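PDB 4P17: RabGAP/TBC protein from Chlamydomonas reinhardtii, which is of unknown function but carries a flagellar RabGAP TBC domain and may act on Rab GTPases, though its catalytic finger motifs are not canonical. Local coordinates for residues H122-S127 with L165-E170; A132-V137 with A153-V158; Q139-H144 with W174-L179. All coordinates share one frame; numbering follows the deposited sequence. Where two conformers were deposited one is given.

Contact 1: H122-S127 with L165-E170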
loop_
_atom_site.group_PDB
_atom_site.type_symbol
_atom_site.label_atom_id
_atom_site.label_comp_id
_atom_site.label_asym_id
_atom_site.label_seq_id
_atom_site.Cartn_x
_atom_site.Cartn_y
_atom_site.Cartn_z
ATOM N N HIS A 122 15.457 5.900 4.477
ATOM C CA HIS A 122 15.408 6.068 3.029
ATOM C C HIS A 122 16.259 7.266 2.642
ATOM O O HIS A 122 16.044 8.348 3.157
ATOM C CB HIS A 122 13.966 6.249 2.509
ATOM C CG HIS A 122 13.871 6.177 1.018
ATOM N ND1 HIS A 122 14.008 7.285 0.208
ATOM C CD2 HIS A 122 13.748 5.114 0.187
ATOM C CE1 HIS A 122 13.918 6.913 -1.058
ATOM N NE2 HIS A 122 13.773 5.598 -1.098
ATOM N N PRO A 123 17.212 7.091 1.714
ATOM C CA PRO A 123 18.119 8.204 1.408
ATOM C C PRO A 123 17.484 9.493 0.887
ATOM O O PRO A 123 18.024 10.562 1.164
ATOM C CB PRO A 123 19.026 7.607 0.346
ATOM C CG PRO A 123 19.066 6.171 0.675
ATOM C CD PRO A 123 17.678 5.835 1.089
ATOM N N TRP A 124 16.395 9.415 0.135
ATOM C CA TRP A 124 15.757 10.634 -0.384
ATOM C C TRP A 124 14.588 11.099 0.506
ATOM O O TRP A 124 14.412 12.290 0.742
ATOM C CB TRP A 124 15.274 10.427 -1.826
ATOM C CG TRP A 124 14.672 11.689 -2.354
ATOM C CD1 TRP A 124 15.345 12.804 -2.771
ATOM C CD2 TRP A 124 13.290 11.977 -2.478
ATOM N NE1 TRP A 124 14.453 13.773 -3.144
ATOM C CE2 TRP A 124 13.180 13.292 -2.963
ATOM C CE3 TRP A 124 12.121 11.257 -2.208
ATOM C CZ2 TRP A 124 11.951 13.891 -3.194
ATOM C CZ3 TRP A 124 10.911 11.851 -2.450
ATOM C CH2 TRP A 124 10.833 13.155 -2.945
ATOM N N LEU A 125 13.783 10.176 1.018
ATOM C CA LEU A 125 12.663 10.597 1.844
ATOM C C LEU A 125 13.161 11.224 3.160
ATOM O O LEU A 125 12.454 12.061 3.715
ATOM C CB LEU A 125 11.701 9.459 2.147
ATOM C CG LEU A 125 10.810 8.994 0.984
ATOM C CD1 LEU A 125 10.140 7.687 1.318
ATOM C CD2 LEU A 125 9.742 10.061 0.556
ATOM N N SER A 126 14.368 10.859 3.611
ATOM C CA SER A 126 14.925 11.402 4.856
ATOM C C SER A 126 15.795 12.631 4.547
ATOM O O SER A 126 16.319 13.288 5.450
ATOM C CB SER A 126 15.731 10.319 5.610
ATOM O OG SER A 126 16.899 9.954 4.892
ATOM N N SER A 127 15.906 12.981 3.266
ATOM C CA SER A 127 16.579 14.226 2.888
ATOM C C SER A 127 15.664 15.459 3.052
ATOM O O SER A 127 14.441 15.353 3.048
ATOM C CB SER A 127 17.083 14.140 1.445
ATOM O OG SER A 127 16.050 14.321 0.499
ATOM N N LEU A 165 6.350 6.700 -7.605
ATOM C CA LEU A 165 5.956 7.606 -8.689
ATOM C C LEU A 165 7.112 8.517 -9.140
ATOM O O LEU A 165 6.875 9.579 -9.687
ATOM C CB LEU A 165 4.767 8.467 -8.250
ATOM C CG LEU A 165 3.466 7.707 -7.937
ATOM C CD1 LEU A 165 2.449 8.651 -7.355
ATOM C CD2 LEU A 165 2.922 7.041 -9.195
ATOM N N ASN A 166 8.343 8.104 -8.862
ATOM C CA ASN A 166 9.549 8.834 -9.284
ATOM C C ASN A 166 9.579 10.301 -8.827
ATOM O O ASN A 166 10.030 11.226 -9.545
ATOM C CB ASN A 166 9.682 8.737 -10.797
ATOM C CG ASN A 166 9.415 7.331 -11.303
ATOM O OD1 ASN A 166 9.774 6.343 -10.652
ATOM N ND2 ASN A 166 8.781 7.233 -12.455
ATOM N N ARG A 167 9.137 10.500 -7.595
ATOM C CA ARG A 167 9.205 11.780 -6.918
ATOM C C ARG A 167 8.235 12.802 -7.498
ATOM O O ARG A 167 8.398 14.007 -7.265
ATOM C CB ARG A 167 10.621 12.339 -6.925
ATOM C CG ARG A 167 11.605 11.361 -6.315
ATOM C CD ARG A 167 13.036 11.891 -6.289
ATOM N NE ARG A 167 13.909 10.863 -5.760
ATOM C CZ ARG A 167 15.224 10.978 -5.621
ATOM N NH1 ARG A 167 15.841 12.090 -6.006
ATOM N NH2 ARG A 167 15.909 9.968 -5.105
ATOM N N ASN A 168 7.220 12.324 -8.203
ATOM C CA ASN A 168 6.222 13.208 -8.821
ATOM C C ASN A 168 5.134 13.588 -7.830
ATOM O O ASN A 168 4.220 12.798 -7.576
ATOM C CB ASN A 168 5.602 12.528 -10.033
ATOM C CG ASN A 168 4.778 13.475 -10.867
ATOM O OD1 ASN A 168 4.056 14.321 -10.333
ATOM N ND2 ASN A 168 4.887 13.349 -12.187
ATOM N N GLU A 169 5.234 14.794 -7.271
ATOM C CA GLU A 169 4.371 15.205 -6.171
ATOM C C GLU A 169 2.924 15.386 -6.597
ATOM O O GLU A 169 2.016 15.040 -5.851
ATOM C CB GLU A 169 4.868 16.509 -5.555
ATOM C CG GLU A 169 6.330 16.502 -5.220
ATOM C CD GLU A 169 6.825 17.870 -4.866
ATOM O OE1 GLU A 169 5.978 18.733 -4.518
ATOM O OE2 GLU A 169 8.053 18.071 -4.938
ATOM N N GLU A 170 2.698 15.976 -7.770
ATOM C CA GLU A 170 1.329 16.184 -8.196
ATOM C C GLU A 170 0.671 14.834 -8.475
ATOM O O GLU A 170 -0.509 14.630 -8.166
ATOM C CB GLU A 170 1.244 17.088 -9.434
ATOM C CG GLU A 170 -0.164 17.166 -9.966
ATOM C CD GLU A 170 -0.413 18.317 -10.920
ATOM O OE1 GLU A 170 0.549 18.992 -11.315
ATOM O OE2 GLU A 170 -1.579 18.527 -11.296
#
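The side chain of R167 lies flat over one face of the W124 indole, a stacked cation-pi pair that bridges two helix-entry turns of the all-helical TBC fold. Guanidinium and ring planes are only 7° apart, and R167 CZ sits 3.5 Å from the centroid of the five-membered ring of W124. The closest atoms are R167 NH1 and W124 CD1, at 3.3 Å. The aliphatic part of the arginine joins in as well: R167 CD rests 3.8 Å from the centroid of the six-membered ring of W124 as a CH-pi contact, so both rings of the indole are used, the charged end over the smaller and the methylenes over the larger. This coverage follows from an arginine chain extended from CG to NE, laid along the ring while the two side chains run past each other in opposite senses. On the other side, W124 holds CG anti to its own backbone N (chi1 -178°), which swings the indole toward segment 165-170 and brings its face against the arginine.

The example sets a surface pair on two turns, each leading into a helix. R167 occupies a type I' turn from L165 to N168, whose last residue N-caps helix 169-183 by bonding the backbone N of A171 through OD1. W124 begins a type I turn that ends at S127, the N-cap of helix 128-144. Ahead of that turn H122 braces the loop, its ND1 accepting the backbone N of L125 at 3.0 Å, close to the ring plane. The indole also leans on A133 of helix 128-144. W124 O accepts two donors, the backbone N of S127 at 3.0 Å and, in the carbonyl plane and on a lone pair, S127 OG at 2.6 Å.

Contact 2: A132-V137 with A153-V158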
loop_
_atom_site.group_PDB
_atom_site.type_symbol
_atom_site.label_atom_id
_atom_site.label_comp_id
_atom_site.label_asym_id
_atom_site.label_seq_id
_atom_site.Cartn_x
_atom_site.Cartn_y
_atom_site.Cartn_z
ATOM N N ALA A 132 10.337 17.845 2.397
ATOM C CA ALA A 132 9.569 19.025 1.952
ATOM C C ALA A 132 8.531 18.622 0.943
ATOM O O ALA A 132 7.398 19.080 0.995
ATOM C CB ALA A 132 10.466 20.088 1.387
ATOM N N ALA A 133 8.908 17.719 0.051
ATOM C CA ALA A 133 7.982 17.193 -0.948
ATOM C C ALA A 133 6.813 16.477 -0.314
ATOM O O ALA A 133 5.663 16.704 -0.655
ATOM C CB ALA A 133 8.723 16.249 -1.885
ATOM N N LEU A 134 7.111 15.643 0.668
ATOM C CA LEU A 134 6.083 14.869 1.329
ATOM C C LEU A 134 5.147 15.806 2.080
ATOM O O LEU A 134 3.925 15.646 2.090
ATOM C CB LEU A 134 6.752 13.856 2.242
ATOM C CG LEU A 134 5.861 12.893 3.018
ATOM C CD1 LEU A 134 6.405 11.484 2.929
ATOM C CD2 LEU A 134 5.820 13.348 4.421
ATOM N N CYS A 135 5.721 16.827 2.681
ATOM C CA CYS A 135 4.919 17.787 3.428
ATOM C C CYS A 135 4.021 18.578 2.476
ATOM O O CYS A 135 2.851 18.811 2.775
ATOM C CB CYS A 135 5.809 18.727 4.240
ATOM S SG CYS A 135 6.513 17.957 5.718
ATOM N N ARG A 136 4.560 18.977 1.332
ATOM C CA ARG A 136 3.772 19.721 0.354
ATOM C C ARG A 136 2.539 18.937 -0.075
ATOM O O ARG A 136 1.428 19.441 -0.049
ATOM C CB ARG A 136 4.624 20.077 -0.862
ATOM C CG ARG A 136 5.450 21.330 -0.657
ATOM C CD ARG A 136 6.037 21.859 -1.977
ATOM N NE ARG A 136 6.897 20.881 -2.619
ATOM C CZ ARG A 136 8.203 20.773 -2.398
ATOM N NH1 ARG A 136 8.820 21.577 -1.542
ATOM N NH2 ARG A 136 8.901 19.850 -3.031
ATOM N N VAL A 137 2.722 17.661 -0.390
ATOM C CA VAL A 137 1.581 16.864 -0.843
ATOM C C VAL A 137 0.525 16.757 0.242
ATOM O O VAL A 137 -0.683 16.898 -0.020
ATOM C CB VAL A 137 2.039 15.472 -1.259
ATOM C CG1 VAL A 137 0.835 14.546 -1.543
ATOM C CG2 VAL A 137 2.929 15.588 -2.463
ATOM N N ALA A 153 -1.457 7.969 9.306
ATOM C CA ALA A 153 -1.441 6.910 8.308
ATOM C C ALA A 153 -1.030 7.429 6.931
ATOM O O ALA A 153 -0.326 6.772 6.194
ATOM C CB ALA A 153 -2.845 6.249 8.229
ATOM N N MET A 154 -1.495 8.618 6.590
ATOM C CA MET A 154 -1.267 9.154 5.255
ATOM C C MET A 154 0.205 9.528 5.040
ATOM O O MET A 154 0.655 9.646 3.919
ATOM C CB MET A 154 -2.188 10.355 5.015
ATOM C CG MET A 154 -3.692 10.006 4.962
ATOM S SD MET A 154 -4.763 11.433 5.356
ATOM C CE MET A 154 -4.537 12.417 3.868
ATOM N N ASN A 155 0.973 9.693 6.111
ATOM C CA ASN A 155 2.371 10.096 5.945
ATOM C C ASN A 155 3.159 9.036 5.197
ATOM O O ASN A 155 3.729 9.306 4.144
ATOM C CB ASN A 155 3.022 10.394 7.304
ATOM C CG ASN A 155 4.309 11.178 7.166
ATOM O OD1 ASN A 155 5.330 10.653 6.715
ATOM N ND2 ASN A 155 4.284 12.412 7.604
ATOM N N THR A 156 3.136 7.794 5.674
ATOM C CA THR A 156 3.946 6.768 5.033
ATOM C C THR A 156 3.333 6.339 3.683
ATOM O O THR A 156 4.048 5.981 2.757
ATOM C CB THR A 156 4.169 5.527 5.970
ATOM O OG1 THR A 156 2.919 4.976 6.379
ATOM C CG2 THR A 156 4.997 5.931 7.220
ATOM N N ILE A 157 2.015 6.422 3.543
ATOM C CA ILE A 157 1.386 6.199 2.233
ATOM C C ILE A 157 1.936 7.160 1.171
ATOM O O ILE A 157 2.357 6.771 0.100
ATOM C CB ILE A 157 -0.147 6.355 2.333
ATOM C CG1 ILE A 157 -0.723 5.234 3.207
ATOM C CG2 ILE A 157 -0.799 6.276 0.944
ATOM C CD1 ILE A 157 -2.188 5.346 3.481
ATOM N N VAL A 158 1.955 8.449 1.466
ATOM C CA VAL A 158 2.391 9.386 0.465
ATOM C C VAL A 158 3.889 9.260 0.232
ATOM O O VAL A 158 4.371 9.484 -0.887
ATOM C CB VAL A 158 2.019 10.827 0.856
ATOM C CG1 VAL A 158 2.783 11.838 -0.027
ATOM C CG2 VAL A 158 0.557 10.994 0.745
#
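N155 ND2 is gripped by Y150 OH and, more weakly, by S115 OG, while OD1 of the same amide bonds T118 OG1; against this tethered group rests the isobutyl end of L134. Methyl CD2 of L134 lies 3.6 Å from N155 OD1 and 3.7 Å from N155 ND2, and the two side chains cross at about a right angle. The other methyl, L134 CD1, reaches the backbone, 3.7 Å from N155 O. A buried amide with its polar atoms already engaged can thus serve as packing surface, the principle this contact illustrates. Y150 probably matches the tyrosine of the YxQ motif of TBC domains, although an arginine stands in the place of its glutamine here. Beside the amide, V137 and V158 meet methyl to methyl, CG1 to CG1 at 3.7 Å; V158 turns that branch anti to its backbone N (chi1 166°). The same V158 CG1 is 4.5 Å from L134 CG. An alanine in place of L134 would remove both methyls, and the gap opened would probably leave the N155 amide without its apolar backing and V158 less firmly packed. The axes of segments 132-137 and 153-158 approach to 10.0 Å, their N-to-C directions 123° apart. Helix 169-183 packs against both, with E169 on A133 and V137 and L176 on M154 and V158, while Y95 of helix 94-102 touches R136 and V137.

Contact 3: Q139-H144 with W174-L179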
loop_
_atom_site.group_PDB
_atom_site.type_symbol
_atom_site.label_atom_id
_atom_site.label_comp_id
_atom_site.label_asym_id
_atom_site.label_seq_id
_atom_site.Cartn_x
_atom_site.Cartn_y
_atom_site.Cartn_z
ATOM N N GLN A 139 0.100 18.627 2.991
ATOM C CA GLN A 139 -0.516 19.889 3.380
ATOM C C GLN A 139 -1.549 20.300 2.290
ATOM O O GLN A 139 -2.654 20.754 2.599
ATOM C CB GLN A 139 0.569 20.958 3.602
ATOM C CG GLN A 139 1.039 21.658 2.328
ATOM C CD GLN A 139 2.287 22.508 2.528
ATOM O OE1 GLN A 139 3.093 22.265 3.440
ATOM N NE2 GLN A 139 2.455 23.508 1.669
ATOM N N ALA A 140 -1.192 20.078 1.028
ATOM C CA ALA A 140 -2.077 20.327 -0.104
ATOM C C ALA A 140 -3.349 19.509 0.037
ATOM O O ALA A 140 -4.465 20.018 -0.120
ATOM C CB ALA A 140 -1.381 19.993 -1.418
ATOM N N TYR A 141 -3.196 18.221 0.332
ATOM C CA TYR A 141 -4.373 17.380 0.391
ATOM C C TYR A 141 -5.280 17.799 1.563
ATOM O O TYR A 141 -6.510 17.776 1.438
ATOM C CB TYR A 141 -4.001 15.892 0.510
ATOM C CG TYR A 141 -5.231 15.083 0.227
ATOM C CD1 TYR A 141 -5.689 14.933 -1.070
ATOM C CD2 TYR A 141 -5.981 14.544 1.264
ATOM C CE1 TYR A 141 -6.863 14.238 -1.321
ATOM C CE2 TYR A 141 -7.164 13.858 1.010
ATOM C CZ TYR A 141 -7.582 13.717 -0.272
ATOM O OH TYR A 141 -8.751 13.050 -0.525
ATOM N N SER A 142 -4.662 18.245 2.656
ATOM C CA SER A 142 -5.383 18.570 3.893
ATOM C C SER A 142 -6.322 19.767 3.761
ATOM O O SER A 142 -7.331 19.866 4.482
ATOM C CB SER A 142 -4.380 18.832 5.024
ATOM O OG SER A 142 -3.823 20.126 4.917
ATOM N N VAL A 143 -5.986 20.680 2.851
ATOM C CA VAL A 143 -6.863 21.802 2.518
ATOM C C VAL A 143 -7.806 21.462 1.359
ATOM O O VAL A 143 -8.915 21.985 1.291
ATOM C CB VAL A 143 -6.053 23.073 2.182
ATOM C CG1 VAL A 143 -5.247 23.504 3.422
ATOM C CG2 VAL A 143 -5.128 22.861 0.981
ATOM N N HIS A 144 -7.388 20.571 0.472
ATOM C CA HIS A 144 -8.244 20.130 -0.630
ATOM C C HIS A 144 -9.479 19.386 -0.129
ATOM O O HIS A 144 -10.573 19.549 -0.650
ATOM C CB HIS A 144 -7.427 19.258 -1.553
ATOM C CG HIS A 144 -8.216 18.312 -2.362
ATOM N ND1 HIS A 144 -8.934 18.687 -3.474
ATOM C CD2 HIS A 144 -8.370 16.975 -2.241
ATOM C CE1 HIS A 144 -9.508 17.615 -3.993
ATOM N NE2 HIS A 144 -9.169 16.567 -3.270
ATOM N N TRP A 174 -2.784 13.377 -6.665
ATOM C CA TRP A 174 -4.001 12.932 -7.311
ATOM C C TRP A 174 -4.281 11.436 -7.006
ATOM O O TRP A 174 -5.446 11.018 -6.906
ATOM C CB TRP A 174 -3.923 13.216 -8.815
ATOM C CG TRP A 174 -4.064 14.674 -9.074
ATOM C CD1 TRP A 174 -3.132 15.523 -9.595
ATOM C CD2 TRP A 174 -5.227 15.470 -8.811
ATOM N NE1 TRP A 174 -3.654 16.804 -9.690
ATOM C CE2 TRP A 174 -4.929 16.797 -9.197
ATOM C CE3 TRP A 174 -6.488 15.188 -8.286
ATOM C CZ2 TRP A 174 -5.858 17.836 -9.075
ATOM C CZ3 TRP A 174 -7.394 16.219 -8.129
ATOM C CH2 TRP A 174 -7.077 17.528 -8.537
ATOM N N LEU A 175 -3.231 10.657 -6.793
ATOM C CA LEU A 175 -3.417 9.243 -6.422
ATOM C C LEU A 175 -3.970 9.139 -4.996
ATOM O O LEU A 175 -4.839 8.311 -4.723
ATOM C CB LEU A 175 -2.111 8.459 -6.569
ATOM C CG LEU A 175 -2.169 6.937 -6.361
ATOM C CD1 LEU A 175 -2.951 6.195 -7.471
ATOM C CD2 LEU A 175 -0.751 6.385 -6.322
ATOM N N LEU A 176 -3.465 9.974 -4.091
ATOM C CA LEU A 176 -3.988 10.050 -2.739
ATOM C C LEU A 176 -5.485 10.449 -2.783
ATOM O O LEU A 176 -6.318 9.868 -2.098
ATOM C CB LEU A 176 -3.169 11.048 -1.920
ATOM C CG LEU A 176 -3.617 11.226 -0.466
ATOM C CD1 LEU A 176 -3.429 9.933 0.352
ATOM C CD2 LEU A 176 -2.864 12.379 0.169
ATOM N N ALA A 177 -5.836 11.444 -3.605
ATOM C CA ALA A 177 -7.236 11.838 -3.735
ATOM C C ALA A 177 -8.091 10.668 -4.213
ATOM O O ALA A 177 -9.147 10.366 -3.633
ATOM C CB ALA A 177 -7.373 13.012 -4.715
ATOM N N ALA A 178 -7.645 10.002 -5.273
ATOM C CA ALA A 178 -8.382 8.840 -5.774
ATOM C C ALA A 178 -8.568 7.786 -4.678
ATOM O O ALA A 178 -9.641 7.234 -4.506
ATOM C CB ALA A 178 -7.678 8.253 -6.976
ATOM N N LEU A 179 -7.535 7.563 -3.888
ATOM C CA LEU A 179 -7.567 6.541 -2.845
ATOM C C LEU A 179 -8.562 6.842 -1.733
ATOM O O LEU A 179 -9.396 6.012 -1.370
ATOM C CB LEU A 179 -6.152 6.397 -2.284
ATOM C CG LEU A 179 -5.991 5.568 -1.026
ATOM C CD1 LEU A 179 -6.056 4.076 -1.397
ATOM C CD2 LEU A 179 -4.695 5.892 -0.337
#
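Y141 and L176 supply the CH-pi part of this helix-helix packing within the TBC domain. L176 CG stands over the centre of the Y141 ring, 4.2 Å from its centroid and 11° off the ring normal. One branch carries the nearest approach: methyl CD2 of L176 sits 3.6 Å from Y141 CG and 3.7 Å from Y141 CB, covering the root of the ring. Y141 throws its CG anti to the backbone N (chi1 -166°), which carries the ring across to the other helix.

Plain apolar contact comes next. Y141 CE1 is 3.4 Å from A177 CA and 3.6 Å from A177 CB; because the alanine side chain is short, this ring atom lies directly against the backbone of helix 169-183. Between the short segments the axes approach to 10.6 Å and cross at -42°.

Polar interactions frame the apolar patch. Y141 OH and H144 NE2 both bond E181 OE2, further along helix 169-183, and Y141 OH also meets N145 ND2; the other imidazole nitrogen, H144 ND1, bonds Y94 OH. Toward the segment 174-179 the imidazole makes only a loose van der Waals touch, H144 NE2 lying 4.2 Å from A177 CB. Within the helix end itself, S142 OG gives a hydrogen bond to Q139 O at 2.7 Å, beside weak backbone bonds from V143.

The case illustrates a division of labour along one side chain: the ring of Y141 packs against hydrocarbon while its hydroxyl joins a polar network at the far end. E181 OE2 on NE2 and Y94 OH on ND1 together probably fix the rotation of the H144 ring; the E181 carboxylate is consistent with a proton on NE2 and would tend to raise the histidine's basicity.

Contacts 2 and 3 pack helix 128-144 against helices 153-164 and 169-183, while contact 1 pairs the loops leading into 128-144 and 169-183. Contacts 1 and 2 have centres about 9 Å apart and are tied by a salt bridge, E169 OE2 to R136 NH2 at 2.7 Å. Between contacts 2 and 3, whose centres lie about 10 Å apart, M154 CE touches Y141 CD2 at 3.7 Å and V158 CG2 touches L176 CD2 at 3.7 Å. Contacts 1 and 3 are about 16 Å apart, centre to centre, yet share helix 169-183. Contact 1 is a surface contact; contacts 2 and 3 are buried. Contact 2 probably adjoins the position of the glutamine-finger motif, altered here.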